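Side-chain contacts in BH1974 protein (Bacillus halodurans, PDB 3ON5), which belongs to the XdhC/CoxI family and probably assists the maturation of molybdenum-containing hydroxylases of the xanthine dehydrogenase type: residues Ala54-Gln59 / Cys72-Leu77; Ser142-Lys147 / Glu178-Ile183; Asp249-Phe254 / Gln277-Phe282. All blocks are in the same frame, centred on the assembly; numbering follows the deposited sequence.

How the contacts relate
Running from the N terminus, the chain first makes contact 1, in the XdhC and CoxI family part of the protein, where a short loop is closed by laying helix 73-87 against strand 55-59 of an antiparallel sheet. Next comes contact 2, a longer closure that brings helix 176-181 back onto strand 143-149 of a second antiparallel sheet. Contact 3 follows in the Rossmann domain, joining helices 251-257 and 273-283 beside the parallel sheet. The three run in series, with no nesting or crossing. Contacts 1 and 2 come within about 5 Å at their nearest atoms without touching, while the centres of contacts 1 and 3 lie about 47 Å apart.

Contact 1: residues Ala54-Gln59 / Cys72-Leu77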
loop_
_atom_site.group_PDB
_atom_site.type_symbol
_atom_site.label_atom_id
_atom_site.label_comp_id
_atom_site.label_asym_id
_atom_site.label_seq_id
_atom_site.Cartn_x
_atom_site.Cartn_y
_atom_site.Cartn_z
ATOM N N ALA A 54 -15.739 -24.696 6.541
ATOM C CA ALA A 54 -14.852 -23.568 6.325
ATOM C C ALA A 54 -15.572 -22.274 6.617
ATOM O O ALA A 54 -16.725 -22.105 6.219
ATOM C CB ALA A 54 -14.336 -23.577 4.908
HETATM N N MSE A 55 -14.898 -21.373 7.334
HETATM C CA MSE A 55 -15.451 -20.093 7.738
HETATM C C MSE A 55 -14.640 -18.926 7.224
HETATM O O MSE A 55 -13.464 -19.040 6.862
HETATM C CB MSE A 55 -15.547 -19.995 9.251
HETATM C CG MSE A 55 -16.568 -20.897 9.834
HETATM SE SE MSE A 55 -16.234 -21.058 11.706
HETATM C CE MSE A 55 -17.395 -22.695 11.976
HETATM N N MSE A 56 -15.284 -17.777 7.261
HETATM C CA MSE A 56 -14.827 -16.513 6.746
HETATM C C MSE A 56 -15.582 -15.367 7.408
HETATM O O MSE A 56 -16.792 -15.492 7.646
HETATM C CB MSE A 56 -15.088 -16.546 5.238
HETATM C CG MSE A 56 -14.564 -15.395 4.528
HETATM SE SE MSE A 56 -15.103 -15.523 2.700
HETATM C CE MSE A 56 -14.101 -13.851 2.262
ATOM N N LEU A 57 -14.896 -14.249 7.673
ATOM C CA LEU A 57 -15.521 -13.094 8.295
ATOM C C LEU A 57 -15.636 -11.928 7.337
ATOM O O LEU A 57 -14.648 -11.507 6.762
ATOM C CB LEU A 57 -14.730 -12.659 9.529
ATOM C CG LEU A 57 -14.863 -13.541 10.765
ATOM C CD1 LEU A 57 -13.802 -13.193 11.797
ATOM C CD2 LEU A 57 -16.257 -13.433 11.384
ATOM N N PHE A 58 -16.843 -11.398 7.181
ATOM C CA PHE A 58 -17.114 -10.186 6.416
ATOM C C PHE A 58 -17.264 -9.074 7.401
ATOM O O PHE A 58 -18.078 -9.159 8.320
ATOM C CB PHE A 58 -18.338 -10.320 5.497
ATOM C CG PHE A 58 -18.099 -11.264 4.344
ATOM C CD1 PHE A 58 -17.525 -10.809 3.160
ATOM C CD2 PHE A 58 -18.412 -12.618 4.456
ATOM C CE1 PHE A 58 -17.242 -11.682 2.123
ATOM C CE2 PHE A 58 -18.144 -13.492 3.408
ATOM C CZ PHE A 58 -17.544 -13.016 2.251
ATOM N N GLN A 59 -16.404 -8.075 7.269
ATOM C CA GLN A 59 -16.337 -6.958 8.195
ATOM C C GLN A 59 -16.746 -5.669 7.517
ATOM O O GLN A 59 -16.660 -5.550 6.282
ATOM C CB GLN A 59 -14.909 -6.838 8.752
ATOM C CG GLN A 59 -14.383 -8.129 9.356
ATOM C CD GLN A 59 -13.001 -7.985 9.897
ATOM O OE1 GLN A 59 -12.714 -8.420 11.011
ATOM N NE2 GLN A 59 -12.129 -7.325 9.153
ATOM N N CYS A 72 -14.592 -14.630 -7.688
ATOM C CA CYS A 72 -15.491 -13.464 -7.719
ATOM C C CYS A 72 -16.742 -13.707 -6.830
ATOM O O CYS A 72 -17.669 -12.886 -6.810
ATOM C CB CYS A 72 -15.886 -13.145 -9.160
ATOM S SG CYS A 72 -16.499 -14.574 -10.092
ATOM N N LEU A 73 -16.742 -14.828 -6.097
ATOM C CA LEU A 73 -17.763 -15.248 -5.139
ATOM C C LEU A 73 -17.806 -14.295 -3.949
ATOM O O LEU A 73 -18.882 -13.835 -3.567
ATOM C CB LEU A 73 -17.431 -16.676 -4.677
ATOM C CG LEU A 73 -18.288 -17.248 -3.558
ATOM C CD1 LEU A 73 -19.017 -18.429 -4.019
ATOM C CD2 LEU A 73 -17.443 -17.677 -2.392
ATOM N N GLU A 74 -16.614 -13.993 -3.382
ATOM C CA GLU A 74 -16.401 -13.122 -2.228
ATOM C C GLU A 74 -16.966 -11.729 -2.475
ATOM O O GLU A 74 -17.396 -11.062 -1.530
ATOM C CB GLU A 74 -14.906 -13.020 -1.873
ATOM C CG GLU A 74 -14.281 -14.260 -1.233
ATOM C CD GLU A 74 -14.068 -15.537 -2.031
ATOM O OE1 GLU A 74 -14.171 -15.506 -3.279
ATOM O OE2 GLU A 74 -13.734 -16.566 -1.399
ATOM N N THR A 75 -16.991 -11.326 -3.752
ATOM C CA THR A 75 -17.480 -10.036 -4.222
ATOM C C THR A 75 -19.011 -9.972 -4.041
ATOM O O THR A 75 -19.519 -8.926 -3.631
ATOM C CB THR A 75 -17.054 -9.826 -5.685
ATOM O OG1 THR A 75 -15.665 -10.172 -5.842
ATOM C CG2 THR A 75 -17.292 -8.400 -6.160
ATOM N N ASP A 76 -19.732 -11.095 -4.319
ATOM C CA ASP A 76 -21.192 -11.182 -4.181
ATOM C C ASP A 76 -21.593 -11.338 -2.704
ATOM O O ASP A 76 -22.537 -10.678 -2.250
ATOM C CB ASP A 76 -21.771 -12.341 -5.010
ATOM C CG ASP A 76 -23.292 -12.381 -5.035
ATOM O OD1 ASP A 76 -23.910 -11.357 -5.412
ATOM O OD2 ASP A 76 -23.864 -13.446 -4.720
ATOM N N LEU A 77 -20.871 -12.196 -1.960
ATOM C CA LEU A 77 -21.105 -12.403 -0.537
ATOM C C LEU A 77 -21.039 -11.092 0.229
ATOM O O LEU A 77 -21.903 -10.855 1.059
ATOM C CB LEU A 77 -20.105 -13.392 0.054
ATOM C CG LEU A 77 -20.319 -14.855 -0.272
ATOM C CD1 LEU A 77 -19.173 -15.706 0.273
ATOM C CD2 LEU A 77 -21.638 -15.350 0.300
#
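Phe58 reaches from strand 55-59 to Leu77 on helix 73-87, and its ring makes the largest single contribution. From CB the side chain leaves with CG anti to the carbonyl carbon (chi1 -69°), which sends the ring across toward the helix. The far end of the ring does the touching: Phe58 CZ lies 3.4 Å from Leu77 CB and 3.7 Å from Leu77 CD1. On one flank Phe58 CE2 meets the same two leucine atoms, and on the other Phe58 CE1 comes 3.7 Å from the backbone O of Glu74. The ring and the leucine side chain cross at about a right angle, with Leu77 CB placed obliquely to the ring.

Two residues back on the strand, Met56, a selenomethionine, points the same way. Its chain is fully extended, so that Met56 CE arrives 3.5 Å from Glu74 CG, the two side chains crossing nearly at right angles. Beyond CG the Glu74 chain bends at chi2, and OE2 accepts hydrogen bonds from the backbone N atoms of Leu68, Ser69 and Gly70, which grip the buried carboxylate.

This is a helix laid across one face of an antiparallel sheet; the axes of strand 55-59 and of helix residues 73-77 come within 10.7 Å at 52°. Strand 55-59 lies between strands 36-46 and 64-65, while Met55 and Leu57 turn to helix 22-30.

Contact 2: residues Ser142-Lys147 / Glu178-Ile183; sequences SVFHVK and EWIRKI
Ile180 turns its CG1 branch anti to its own carbonyl carbon (chi1 -61°) and extends it to CD1, while Phe144 on the facing strand carries its ring anti to the backbone N (chi1 -168°); the two side chains thus approach from opposite directions. This is a helix packed on an antiparallel sheet in the BH1974-like central domain: helix 176-181 covers strand 143-149, which hydrogen-bonds to strand 155-161 along one edge and to strand 191-196 along the other.

The contact converges on one methyl: Ile180 CD1 sits 3.6 Å from Phe144 CE1, placed obliquely to the ring, and 3.9 Å from Val146 CB. Val146 and Ile180 meet tip to tip, the valine offering both methyls: Val146 CG1 lies 4.0 Å from Ile180 CD1, and Val146 CG2 is 3.9 Å from Ile180 CG1. The same CG2 serves a second partner. Trp179 brings the edge of its indole to it, with Trp179 CZ3 4.0 Å from Val146 CG2 and the methyl near the plane of the ring system. One face of that indole carries Ile183 CD1, offset toward the rim, and Trp171 meets Trp179 edge-to-face. Between the two segments the contacts are all apolar; Ile161 and Thr193 of the flanking strands pack beside them.

His145 and Lys147 turn their CB atoms away from the helix and are linked to each other on the opposite side of the strand. The lysine NZ also forms a salt bridge with Glu120. At the imidazole, Lys147 NZ donates to His145 NE2 over 3.0 Å, lying in the ring plane.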
loop_
_atom_site.group_PDB
_atom_site.type_symbol
_atom_site.label_atom_id
_atom_site.label_comp_id
_atom_site.label_asym_id
_atom_site.label_seq_id
_atom_site.Cartn_x
_atom_site.Cartn_y
_atom_site.Cartn_z
ATOM N N SER A 142 -12.327 -28.537 23.940
ATOM C CA SER A 142 -13.015 -28.467 22.641
ATOM C C SER A 142 -14.511 -28.127 22.853
ATOM O O SER A 142 -15.056 -28.384 23.940
ATOM C CB SER A 142 -12.873 -29.782 21.867
ATOM O OG SER A 142 -11.530 -30.132 21.577
ATOM N N VAL A 143 -15.172 -27.550 21.830
ATOM C CA VAL A 143 -16.584 -27.155 21.917
ATOM C C VAL A 143 -17.349 -27.722 20.706
ATOM O O VAL A 143 -16.936 -27.512 19.570
ATOM C CB VAL A 143 -16.737 -25.604 22.014
ATOM C CG1 VAL A 143 -18.207 -25.181 22.069
ATOM C CG2 VAL A 143 -15.964 -25.032 23.201
ATOM N N PHE A 144 -18.459 -28.416 20.948
ATOM C CA PHE A 144 -19.261 -28.976 19.867
ATOM C C PHE A 144 -20.372 -28.007 19.509
ATOM O O PHE A 144 -21.268 -27.749 20.311
ATOM C CB PHE A 144 -19.835 -30.357 20.241
ATOM C CG PHE A 144 -20.426 -31.100 19.067
ATOM C CD1 PHE A 144 -21.740 -30.878 18.669
ATOM C CD2 PHE A 144 -19.679 -32.036 18.370
ATOM C CE1 PHE A 144 -22.283 -31.562 17.576
ATOM C CE2 PHE A 144 -20.229 -32.729 17.285
ATOM C CZ PHE A 144 -21.528 -32.492 16.900
ATOM N N HIS A 145 -20.329 -27.494 18.295
ATOM C CA HIS A 145 -21.317 -26.536 17.827
ATOM C C HIS A 145 -22.324 -27.200 16.911
ATOM O O HIS A 145 -21.954 -28.033 16.089
ATOM C CB HIS A 145 -20.612 -25.382 17.105
ATOM C CG HIS A 145 -21.534 -24.324 16.578
ATOM N ND1 HIS A 145 -22.476 -23.720 17.388
ATOM C CD2 HIS A 145 -21.563 -23.733 15.362
ATOM C CE1 HIS A 145 -23.069 -22.814 16.633
ATOM N NE2 HIS A 145 -22.550 -22.785 15.410
ATOM N N VAL A 146 -23.599 -26.811 17.046
ATOM C CA VAL A 146 -24.690 -27.319 16.225
ATOM C C VAL A 146 -25.640 -26.160 15.882
ATOM O O VAL A 146 -25.953 -25.336 16.741
ATOM C CB VAL A 146 -25.443 -28.507 16.901
ATOM C CG1 VAL A 146 -26.035 -28.138 18.269
ATOM C CG2 VAL A 146 -26.516 -29.099 15.978
ATOM N N LYS A 147 -26.087 -26.102 14.619
ATOM C CA LYS A 147 -27.085 -25.135 14.160
ATOM C C LYS A 147 -28.307 -25.874 13.633
ATOM O O LYS A 147 -28.152 -26.830 12.884
ATOM C CB LYS A 147 -26.532 -24.197 13.076
ATOM C CG LYS A 147 -25.265 -23.427 13.399
ATOM C CD LYS A 147 -24.836 -22.699 12.138
ATOM C CE LYS A 147 -23.441 -22.131 12.145
ATOM N NZ LYS A 147 -23.271 -21.043 13.137
ATOM N N GLU A 178 -29.304 -34.848 22.534
ATOM C CA GLU A 178 -30.322 -35.847 22.230
ATOM C C GLU A 178 -30.999 -35.516 20.886
ATOM O O GLU A 178 -31.388 -36.433 20.164
ATOM C CB GLU A 178 -31.351 -35.961 23.364
ATOM C CG GLU A 178 -32.135 -37.267 23.320
ATOM C CD GLU A 178 -32.208 -37.994 24.645
ATOM O OE1 GLU A 178 -32.744 -37.421 25.619
ATOM O OE2 GLU A 178 -31.760 -39.162 24.695
ATOM N N TRP A 179 -31.089 -34.223 20.529
ATOM C CA TRP A 179 -31.672 -33.782 19.260
ATOM C C TRP A 179 -30.796 -34.236 18.083
ATOM O O TRP A 179 -31.328 -34.622 17.040
ATOM C CB TRP A 179 -31.853 -32.249 19.240
ATOM C CG TRP A 179 -32.494 -31.737 17.992
ATOM C CD1 TRP A 179 -33.827 -31.686 17.723
ATOM C CD2 TRP A 179 -31.830 -31.210 16.836
ATOM N NE1 TRP A 179 -34.040 -31.163 16.469
ATOM C CE2 TRP A 179 -32.831 -30.861 15.901
ATOM C CE3 TRP A 179 -30.484 -30.985 16.500
ATOM C CZ2 TRP A 179 -32.533 -30.302 14.659
ATOM C CZ3 TRP A 179 -30.193 -30.423 15.269
ATOM C CH2 TRP A 179 -31.209 -30.091 14.366
ATOM N N ILE A 180 -29.457 -34.188 18.261
ATOM C CA ILE A 180 -28.477 -34.573 17.241
ATOM C C ILE A 180 -28.531 -36.087 17.029
ATOM O O ILE A 180 -28.695 -36.515 15.885
ATOM C CB ILE A 180 -27.029 -34.109 17.590
ATOM C CG1 ILE A 180 -26.952 -32.582 17.703
ATOM C CG2 ILE A 180 -26.018 -34.624 16.542
ATOM C CD1 ILE A 180 -25.732 -32.075 18.394
ATOM N N ARG A 181 -28.404 -36.898 18.114
ATOM C CA ARG A 181 -28.380 -38.359 17.989
ATOM C C ARG A 181 -29.680 -38.878 17.344
ATOM O O ARG A 181 -29.595 -39.762 16.491
ATOM C CB ARG A 181 -28.110 -39.074 19.328
ATOM C CG ARG A 181 -28.915 -38.673 20.544
ATOM C CD ARG A 181 -28.631 -39.601 21.720
ATOM N NE ARG A 181 -27.239 -39.569 22.186
ATOM C CZ ARG A 181 -26.830 -38.972 23.304
ATOM N NH1 ARG A 181 -27.702 -38.366 24.102
ATOM N NH2 ARG A 181 -25.550 -39.007 23.651
ATOM N N LYS A 182 -30.837 -38.256 17.652
ATOM C CA LYS A 182 -32.146 -38.643 17.111
ATOM C C LYS A 182 -32.466 -37.923 15.763
ATOM O O LYS A 182 -33.645 -37.700 15.469
ATOM C CB LYS A 182 -33.247 -38.337 18.143
ATOM N N ILE A 183 -31.443 -37.655 14.911
ATOM C CA ILE A 183 -31.616 -36.956 13.623
ATOM C C ILE A 183 -32.155 -37.950 12.518
ATOM O O ILE A 183 -32.385 -39.125 12.816
ATOM C CB ILE A 183 -30.277 -36.274 13.204
ATOM C CG1 ILE A 183 -30.477 -34.989 12.379
ATOM C CG2 ILE A 183 -29.198 -37.230 12.664
ATOM C CD1 ILE A 183 -31.164 -33.832 13.141
#

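Contact 3: residues Asp249-Phe254 / Gln277-Phe282; sequences DFPADF and QEILHF
Pro251 and Glu278 cross at about a right angle, the carboxylate of the glutamate lying against the first turn of helix 251-257. Glu278 starts with CG between the backbone N and the carbonyl carbon (chi1 68°) and then runs extended, which carries its carboxylate from helix 273-283 over to Pro251 and Ala252. Glu278 OE2 is 3.4 Å from Pro251 CB and 3.6 Å from Ala252 CB. Glu278 OE1 lies 3.8 Å from Ala252 CB, so both ends of the carboxylate border that methyl.

Deeper in, Pro251 meets Ile279 at a slant, on the longer branch: Ile279 CG1 lies 3.6 Å from Pro251 CB. Ile279 also rests on Phe205 of strand 200-205 and on Thr270 in a loop. Helix 251-257 lies in the connection from strand 245-248 to strand 265-268, and helix 273-283 in that from 265-268 to 290-293, consistent with the 3-2-1-4-5-6 strand order of a Rossmann fold.

The polar link is slight. Ala252 N donates to Glu278 OE2 over 3.2 Å, but at an N-H...O angle of 131° the bond is weak. Were Glu278 shortened to an alanine, the amide of Ala252 would probably lose its carboxylate partner and the cover over the first turn would be thinned.

Phe250 is the N-cap residue, and a negative carboxylate at that end would probably interact favourably with the helix dipole, adding a modest electrostatic element to the apolar hold of Pro251 on Ile279.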
loop_
_atom_site.group_PDB
_atom_site.type_symbol
_atom_site.label_atom_id
_atom_site.label_comp_id
_atom_site.label_asym_id
_atom_site.label_seq_id
_atom_site.Cartn_x
_atom_site.Cartn_y
_atom_site.Cartn_z
ATOM N N ASP A 249 15.764 -25.844 29.740
ATOM C CA ASP A 249 15.899 -26.944 30.696
ATOM C C ASP A 249 16.590 -28.134 30.099
ATOM O O ASP A 249 16.529 -28.309 28.885
ATOM C CB ASP A 249 14.477 -27.403 31.153
ATOM C CG ASP A 249 14.105 -27.181 32.600
ATOM O OD1 ASP A 249 14.987 -27.360 33.475
ATOM O OD2 ASP A 249 12.904 -26.966 32.873
ATOM N N PHE A 250 17.149 -29.025 30.940
ATOM C CA PHE A 250 17.677 -30.296 30.435
ATOM C C PHE A 250 16.497 -31.201 30.089
ATOM O O PHE A 250 15.504 -31.151 30.825
ATOM C CB PHE A 250 18.620 -30.959 31.435
ATOM C CG PHE A 250 19.985 -30.349 31.457
ATOM C CD1 PHE A 250 20.912 -30.652 30.473
ATOM C CD2 PHE A 250 20.374 -29.525 32.494
ATOM C CE1 PHE A 250 22.175 -30.070 30.478
ATOM C CE2 PHE A 250 21.660 -29.009 32.540
ATOM C CZ PHE A 250 22.535 -29.243 31.508
ATOM N N PRO A 251 16.545 -31.976 28.970
ATOM C CA PRO A 251 15.395 -32.827 28.581
ATOM C C PRO A 251 14.753 -33.597 29.731
ATOM O O PRO A 251 13.531 -33.589 29.821
ATOM C CB PRO A 251 15.994 -33.822 27.606
ATOM C CG PRO A 251 17.111 -33.098 26.992
ATOM C CD PRO A 251 17.651 -32.118 28.009
ATOM N N ALA A 252 15.571 -34.180 30.640
ATOM C CA ALA A 252 15.120 -34.941 31.798
ATOM C C ALA A 252 14.260 -34.097 32.740
ATOM O O ALA A 252 13.331 -34.637 33.341
ATOM C CB ALA A 252 16.316 -35.490 32.554
ATOM N N ASP A 253 14.575 -32.795 32.889
ATOM C CA ASP A 253 13.805 -31.887 33.735
ATOM C C ASP A 253 12.537 -31.497 33.042
ATOM O O ASP A 253 11.502 -31.451 33.680
ATOM C CB ASP A 253 14.612 -30.647 34.088
ATOM C CG ASP A 253 15.727 -30.905 35.054
ATOM O OD1 ASP A 253 15.485 -31.592 36.067
ATOM O OD2 ASP A 253 16.816 -30.339 34.854
ATOM N N PHE A 254 12.614 -31.218 31.738
ATOM C CA PHE A 254 11.454 -30.868 30.939
ATOM C C PHE A 254 10.405 -31.971 31.010
ATOM O O PHE A 254 9.275 -31.686 31.378
ATOM C CB PHE A 254 11.857 -30.607 29.493
ATOM C CG PHE A 254 10.711 -30.202 28.607
ATOM C CD1 PHE A 254 10.359 -28.861 28.469
ATOM C CD2 PHE A 254 10.017 -31.150 27.868
ATOM C CE1 PHE A 254 9.323 -28.480 27.612
ATOM C CE2 PHE A 254 8.976 -30.771 27.024
ATOM C CZ PHE A 254 8.647 -29.436 26.883
ATOM N N GLN A 277 18.491 -39.866 23.114
ATOM C CA GLN A 277 18.243 -41.153 23.726
ATOM C C GLN A 277 17.444 -41.003 25.034
ATOM O O GLN A 277 16.550 -41.821 25.234
ATOM C CB GLN A 277 19.559 -41.879 23.984
ATOM C CG GLN A 277 19.348 -43.349 24.282
ATOM C CD GLN A 277 20.635 -44.067 24.509
ATOM O OE1 GLN A 277 21.361 -43.785 25.469
ATOM N NE2 GLN A 277 20.902 -45.068 23.673
ATOM N N GLU A 278 17.704 -39.976 25.905
ATOM C CA GLU A 278 16.886 -39.898 27.132
ATOM C C GLU A 278 15.473 -39.479 26.755
ATOM O O GLU A 278 14.532 -40.054 27.300
ATOM C CB GLU A 278 17.447 -39.007 28.293
ATOM C CG GLU A 278 17.544 -37.481 28.183
ATOM C CD GLU A 278 18.136 -36.813 29.431
ATOM O OE1 GLU A 278 18.559 -37.562 30.344
ATOM O OE2 GLU A 278 18.195 -35.557 29.501
ATOM N N ILE A 279 15.320 -38.576 25.750
ATOM C CA ILE A 279 13.995 -38.114 25.297
ATOM C C ILE A 279 13.176 -39.312 24.754
ATOM O O ILE A 279 12.076 -39.557 25.250
ATOM C CB ILE A 279 14.090 -36.986 24.255
ATOM C CG1 ILE A 279 14.939 -35.810 24.776
ATOM C CG2 ILE A 279 12.683 -36.522 23.862
ATOM C CD1 ILE A 279 15.418 -34.881 23.735
ATOM N N LEU A 280 13.741 -40.069 23.800
ATOM C CA LEU A 280 13.083 -41.219 23.185
ATOM C C LEU A 280 12.721 -42.313 24.211
ATOM O O LEU A 280 11.585 -42.778 24.210
ATOM C CB LEU A 280 13.986 -41.814 22.102
ATOM C CG LEU A 280 13.450 -43.034 21.338
ATOM C CD1 LEU A 280 12.152 -42.721 20.617
ATOM C CD2 LEU A 280 14.495 -43.548 20.370
ATOM N N HIS A 281 13.664 -42.707 25.078
ATOM C CA HIS A 281 13.461 -43.745 26.087
ATOM C C HIS A 281 12.349 -43.376 27.046
ATOM O O HIS A 281 11.658 -44.271 27.514
ATOM C CB HIS A 281 14.749 -44.005 26.859
ATOM C CG HIS A 281 15.722 -44.874 26.111
ATOM N ND1 HIS A 281 16.292 -45.994 26.694
ATOM C CD2 HIS A 281 16.118 -44.817 24.819
ATOM C CE1 HIS A 281 17.054 -46.543 25.756
ATOM N NE2 HIS A 281 16.976 -45.873 24.611
ATOM N N PHE A 282 12.137 -42.075 27.309
ATOM C CA PHE A 282 11.082 -41.618 28.205
ATOM C C PHE A 282 9.719 -41.772 27.538
ATOM O O PHE A 282 8.776 -42.230 28.179
ATOM C CB PHE A 282 11.320 -40.156 28.631
ATOM C CG PHE A 282 10.239 -39.576 29.509
ATOM C CD1 PHE A 282 9.102 -38.991 28.951
ATOM C CD2 PHE A 282 10.358 -39.598 30.893
ATOM C CE1 PHE A 282 8.088 -38.472 29.770
ATOM C CE2 PHE A 282 9.347 -39.076 31.709
ATOM C CZ PHE A 282 8.215 -38.527 31.144
#